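Local structure of KLLA0E08119p (Kluyveromyces lactis, 3VA7) at residues Met242-Gly245 / Phe246-Ile250; Met341-Ala345 / Ala346-Pro350. The protein probably catalyses the biotin- and ATP-dependent carboxylation of urea to urea-1-carboxylate, this chain carrying the urea carboxylase part of a longer bifunctional enzyme. One frame throughout, in Å; residues are numbered along the deposited sequence.

Contact 1 (Met242-Gly245 / Phe246-Ile250); sequences MGDG and FGKAI
D244 turns its carboxylate into the bend of a tight hairpin, where OD1 takes two backbone N-H groups from the returning chain. F246 N lies 2.6 Å from D244 OD1 and K248 N lies 3.2 Å from it; the two donors come from opposite faces of the carboxylate plane, both well out of it. The first of these bonds closes an Asx turn. The side chain can do this because CG sits between the backbone N and the carbonyl carbon (chi1 74°), which brings OD1 to these two N-H groups. The other oxygen, D244 OD2, meets the flank of the lysine chain, 3.3 Å from K248 CB. The two side chains run obliquely past each other; K248 NZ stops 4.7 Å from D244 OD2 and makes a long, weak ion pair with D353. F246, with CG anti to its carbonyl carbon (chi1 -64°), lays its ring against the G245 peptide, one face over G245 O, 3.3 Å from F246 CD1, while D244 O approaches obliquely. G245 and G247 both have positive phi, which suits glycine and lets the chain reverse within a few residues. On the side of the loop away from the carboxylate a water accepts from G247 N at 2.9 Å. Beyond the loop the strands pair antiparallel. D244 N bonds to K248 O, and M242 and I250 form a hydrogen-bonded pair through both backbone groups, with M242 CB and I250 CG2 in apolar contact at 3.7 Å on the same sheet face. The hairpin joins strands 235-244 and 249-261 within the ATP-binding region of the biotin carboxylase part. M242 packs on L337 and W340 of helix 337-345, G243 and G245 have backbone bonds to C298 and Y296, and K248 and I250 lie on F352.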
loop_
_atom_site.group_PDB
_atom_site.type_symbol
_atom_site.label_atom_id
_atom_site.label_comp_id
_atom_site.label_asym_id
_atom_site.label_seq_id
_atom_site.Cartn_x
_atom_site.Cartn_y
_atom_site.Cartn_z
ATOM N N MET A 242 -13.669 16.229 41.918
ATOM C CA MET A 242 -12.809 17.385 41.765
ATOM C C MET A 242 -12.494 17.978 43.167
ATOM O O MET A 242 -13.378 18.069 44.041
ATOM C CB MET A 242 -13.535 18.376 40.865
ATOM C CG MET A 242 -12.688 19.170 39.827
ATOM S SD MET A 242 -11.594 18.385 38.587
ATOM C CE MET A 242 -12.561 16.965 38.139
ATOM N N GLY A 243 -11.227 18.320 43.401
ATOM C CA GLY A 243 -10.816 18.951 44.656
ATOM C C GLY A 243 -10.104 20.267 44.401
ATOM O O GLY A 243 -9.413 20.417 43.387
ATOM N N ASP A 244 -10.243 21.235 45.299
ATOM C CA ASP A 244 -9.660 22.537 44.991
ATOM C C ASP A 244 -8.306 22.736 45.646
ATOM O O ASP A 244 -7.648 23.793 45.488
ATOM C CB ASP A 244 -10.608 23.637 45.368
ATOM C CG ASP A 244 -10.688 23.839 46.859
ATOM O OD1 ASP A 244 -10.068 23.079 47.630
ATOM O OD2 ASP A 244 -11.385 24.767 47.259
ATOM N N GLY A 245 -7.867 21.720 46.370
ATOM C CA GLY A 245 -6.553 21.771 46.973
ATOM C C GLY A 245 -6.575 22.491 48.309
ATOM O O GLY A 245 -5.516 22.769 48.886
ATOM N N PHE A 246 -7.774 22.774 48.821
ATOM C CA PHE A 246 -7.907 23.595 50.010
ATOM C C PHE A 246 -9.005 23.064 50.808
ATOM O O PHE A 246 -9.612 23.809 51.554
ATOM C CB PHE A 246 -8.198 25.068 49.669
ATOM C CG PHE A 246 -7.083 25.750 48.933
ATOM C CD1 PHE A 246 -5.870 25.989 49.560
ATOM C CD2 PHE A 246 -7.251 26.147 47.613
ATOM C CE1 PHE A 246 -4.767 26.605 48.864
ATOM C CE2 PHE A 246 -6.165 26.781 46.872
ATOM C CZ PHE A 246 -4.935 27.007 47.501
ATOM N N GLY A 247 -9.316 21.789 50.645
ATOM C CA GLY A 247 -10.327 21.172 51.500
ATOM C C GLY A 247 -11.716 20.993 50.913
ATOM O O GLY A 247 -12.529 20.210 51.442
ATOM N N LYS A 248 -12.011 21.716 49.831
ATOM C CA LYS A 248 -13.285 21.534 49.095
ATOM C C LYS A 248 -13.179 20.431 48.058
ATOM O O LYS A 248 -12.153 20.307 47.364
ATOM C CB LYS A 248 -13.778 22.831 48.455
ATOM C CG LYS A 248 -14.894 23.531 49.264
ATOM C CD LYS A 248 -14.390 24.973 49.486
ATOM C CE LYS A 248 -15.476 26.045 49.636
ATOM N NZ LYS A 248 -14.997 27.323 48.975
ATOM N N ALA A 249 -14.233 19.614 47.974
ATOM C CA ALA A 249 -14.244 18.506 47.019
ATOM C C ALA A 249 -15.651 18.345 46.482
ATOM O O ALA A 249 -16.602 18.638 47.188
ATOM C CB ALA A 249 -13.718 17.189 47.674
ATOM N N ILE A 250 -15.799 17.883 45.242
ATOM C CA ILE A 250 -17.143 17.759 44.633
ATOM C C ILE A 250 -17.260 16.493 43.780
ATOM O O ILE A 250 -16.292 16.111 43.097
ATOM C CB ILE A 250 -17.514 19.037 43.873
ATOM C CG1 ILE A 250 -18.832 18.890 43.141
ATOM C CG2 ILE A 250 -16.406 19.417 42.878
ATOM C CD1 ILE A 250 -19.447 20.254 42.837
HETATM O O HOH W 1 -9.408 19.872 48.503
#

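Contact 2 (Met341-Ala345 / Ala346-Pro350); sequences MLRIA and ANDSP
R343 reaches out beside its helix and grips a single backbone oxygen of the chain that leaves the helix, D348 O, side-on with two nitrogens. R343 NH2 is 2.8 Å and R343 NE 3.1 Å from D348 O, and the oxygen lies close to the guanidinium plane. R343 NH2 also makes a salt bridge to D348 OD2 at 3.0 Å, the carboxylate plane being turned 56° from the guanidinium. The arginine chain is extended from CA to CD (chi2 -166°), and a bend at chi3 (39°) turns the guanidinium to D348. P350 CD covers one guanidinium face toward its rim. On the apolar side, I344 CG1 meets the same P350 CD at 4.0 Å, the two side chains crossing at about a right angle, and S349 CB lies near I344 CG1.

The backbone closes as a Schellman motif that ends helix 337-345 of the biotin carboxylase part, where the chain leaves into the loop before strand 362-372: N347, with positive phi, is the C' residue, D348 N bonds to R343 O at 3.0 Å and N347 N to I344 O. R343 O also accepts from A346 N on the opposite face of its plane. N347 OD1 is hydrogen-bonded to K297 NZ. Carbonyls at the helix end are thus met by donors from the turn, and R343 ties the departing chain to the helix by two N-H groups and a salt bridge; its positive charge probably offsets the negative charge gathered on D348 O and OD2.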
loop_
_atom_site.group_PDB
_atom_site.type_symbol
_atom_site.label_atom_id
_atom_site.label_comp_id
_atom_site.label_asym_id
_atom_site.label_seq_id
_atom_site.Cartn_x
_atom_site.Cartn_y
_atom_site.Cartn_z
ATOM N N MET A 341 -9.500 21.427 35.738
ATOM C CA MET A 341 -8.187 21.153 36.267
ATOM C C MET A 341 -7.302 22.398 36.114
ATOM O O MET A 341 -6.654 22.845 37.072
ATOM C CB MET A 341 -7.544 19.982 35.531
ATOM C CG MET A 341 -8.203 18.590 35.773
ATOM S SD MET A 341 -7.382 17.267 34.850
ATOM C CE MET A 341 -5.687 17.327 35.379
ATOM N N LEU A 342 -7.276 22.982 34.931
ATOM C CA LEU A 342 -6.369 24.085 34.722
ATOM C C LEU A 342 -6.703 25.239 35.687
ATOM O O LEU A 342 -5.801 25.829 36.297
ATOM C CB LEU A 342 -6.396 24.540 33.256
ATOM C CG LEU A 342 -5.732 23.563 32.280
ATOM C CD1 LEU A 342 -6.136 23.834 30.796
ATOM C CD2 LEU A 342 -4.234 23.557 32.426
ATOM N N ARG A 343 -7.991 25.536 35.825
ATOM C CA ARG A 343 -8.414 26.682 36.555
ATOM C C ARG A 343 -8.122 26.443 38.021
ATOM O O ARG A 343 -7.657 27.369 38.713
ATOM C CB ARG A 343 -9.896 26.956 36.355
ATOM C CG ARG A 343 -10.315 27.505 34.969
ATOM C CD ARG A 343 -11.760 28.046 35.040
ATOM N NE ARG A 343 -11.957 28.725 36.336
ATOM C CZ ARG A 343 -13.103 29.243 36.812
ATOM N NH1 ARG A 343 -14.248 29.201 36.105
ATOM N NH2 ARG A 343 -13.099 29.804 38.032
ATOM N N ILE A 344 -8.340 25.203 38.483
ATOM C CA ILE A 344 -8.098 24.873 39.870
ATOM C C ILE A 344 -6.619 24.968 40.189
ATOM O O ILE A 344 -6.253 25.448 41.255
ATOM C CB ILE A 344 -8.587 23.445 40.246
ATOM C CG1 ILE A 344 -10.110 23.406 40.287
ATOM C CG2 ILE A 344 -7.937 22.970 41.582
ATOM C CD1 ILE A 344 -10.649 22.020 40.295
ATOM N N ALA A 345 -5.793 24.479 39.270
ATOM C CA ALA A 345 -4.354 24.386 39.474
ATOM C C ALA A 345 -3.725 25.748 39.558
ATOM O O ALA A 345 -2.565 25.839 40.013
ATOM C CB ALA A 345 -3.684 23.612 38.377
ATOM N N ALA A 346 -4.455 26.780 39.108
ATOM C CA ALA A 346 -3.939 28.130 39.092
ATOM C C ALA A 346 -4.673 28.990 40.153
ATOM O O ALA A 346 -4.605 30.234 40.135
ATOM C CB ALA A 346 -4.090 28.703 37.731
ATOM N N ASN A 347 -5.379 28.295 41.059
ATOM C CA ASN A 347 -6.069 28.863 42.242
ATOM C C ASN A 347 -7.148 29.813 41.866
ATOM O O ASN A 347 -7.385 30.786 42.535
ATOM C CB ASN A 347 -5.121 29.564 43.255
ATOM C CG ASN A 347 -4.005 28.656 43.791
ATOM O OD1 ASN A 347 -4.090 27.420 43.845
ATOM N ND2 ASN A 347 -2.941 29.295 44.202
ATOM N N ASP A 348 -7.777 29.536 40.754
ATOM C CA ASP A 348 -8.880 30.345 40.271
ATOM C C ASP A 348 -9.978 29.296 40.114
ATOM O O ASP A 348 -10.616 29.145 39.058
ATOM C CB ASP A 348 -8.489 31.066 38.971
ATOM C CG ASP A 348 -9.648 31.842 38.335
ATOM O OD1 ASP A 348 -9.677 33.096 38.452
ATOM O OD2 ASP A 348 -10.520 31.213 37.682
ATOM N N SER A 349 -10.185 28.553 41.198
ATOM C CA SER A 349 -11.167 27.485 41.188
ATOM C C SER A 349 -12.634 27.983 40.992
ATOM O O SER A 349 -13.031 29.048 41.462
ATOM C CB SER A 349 -10.948 26.554 42.415
ATOM O OG SER A 349 -12.144 25.897 42.854
ATOM N N PRO A 350 -13.436 27.193 40.271
ATOM C CA PRO A 350 -14.907 27.403 40.311
ATOM C C PRO A 350 -15.352 27.432 41.755
ATOM O O PRO A 350 -14.833 26.688 42.567
ATOM C CB PRO A 350 -15.469 26.117 39.692
ATOM C CG PRO A 350 -14.356 25.602 38.819
ATOM C CD PRO A 350 -13.050 26.013 39.475
#

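How the contacts relate
Contact 1 comes first along the chain and contact 2 about a hundred residues later, their centres about 10 Å apart in the ATP-binding region of the biotin carboxylase part. They touch directly: the hairpin of 235-244 and 249-261 lies against the end of helix 337-345. I344 bridges them, its CD1 3.5 Å from M242 CG and its CG2 3.5 Å from G243 O. Nearer the bend, D244 CB meets S349 OG, and F246 CE2 meets N347 OD1. The turn of the hairpin and the capped helix end pack against each other, joining a hairpin end of the large antiparallel sheet to helix 337-345; the biotin and urea pockets are formed by residues much later in the chain.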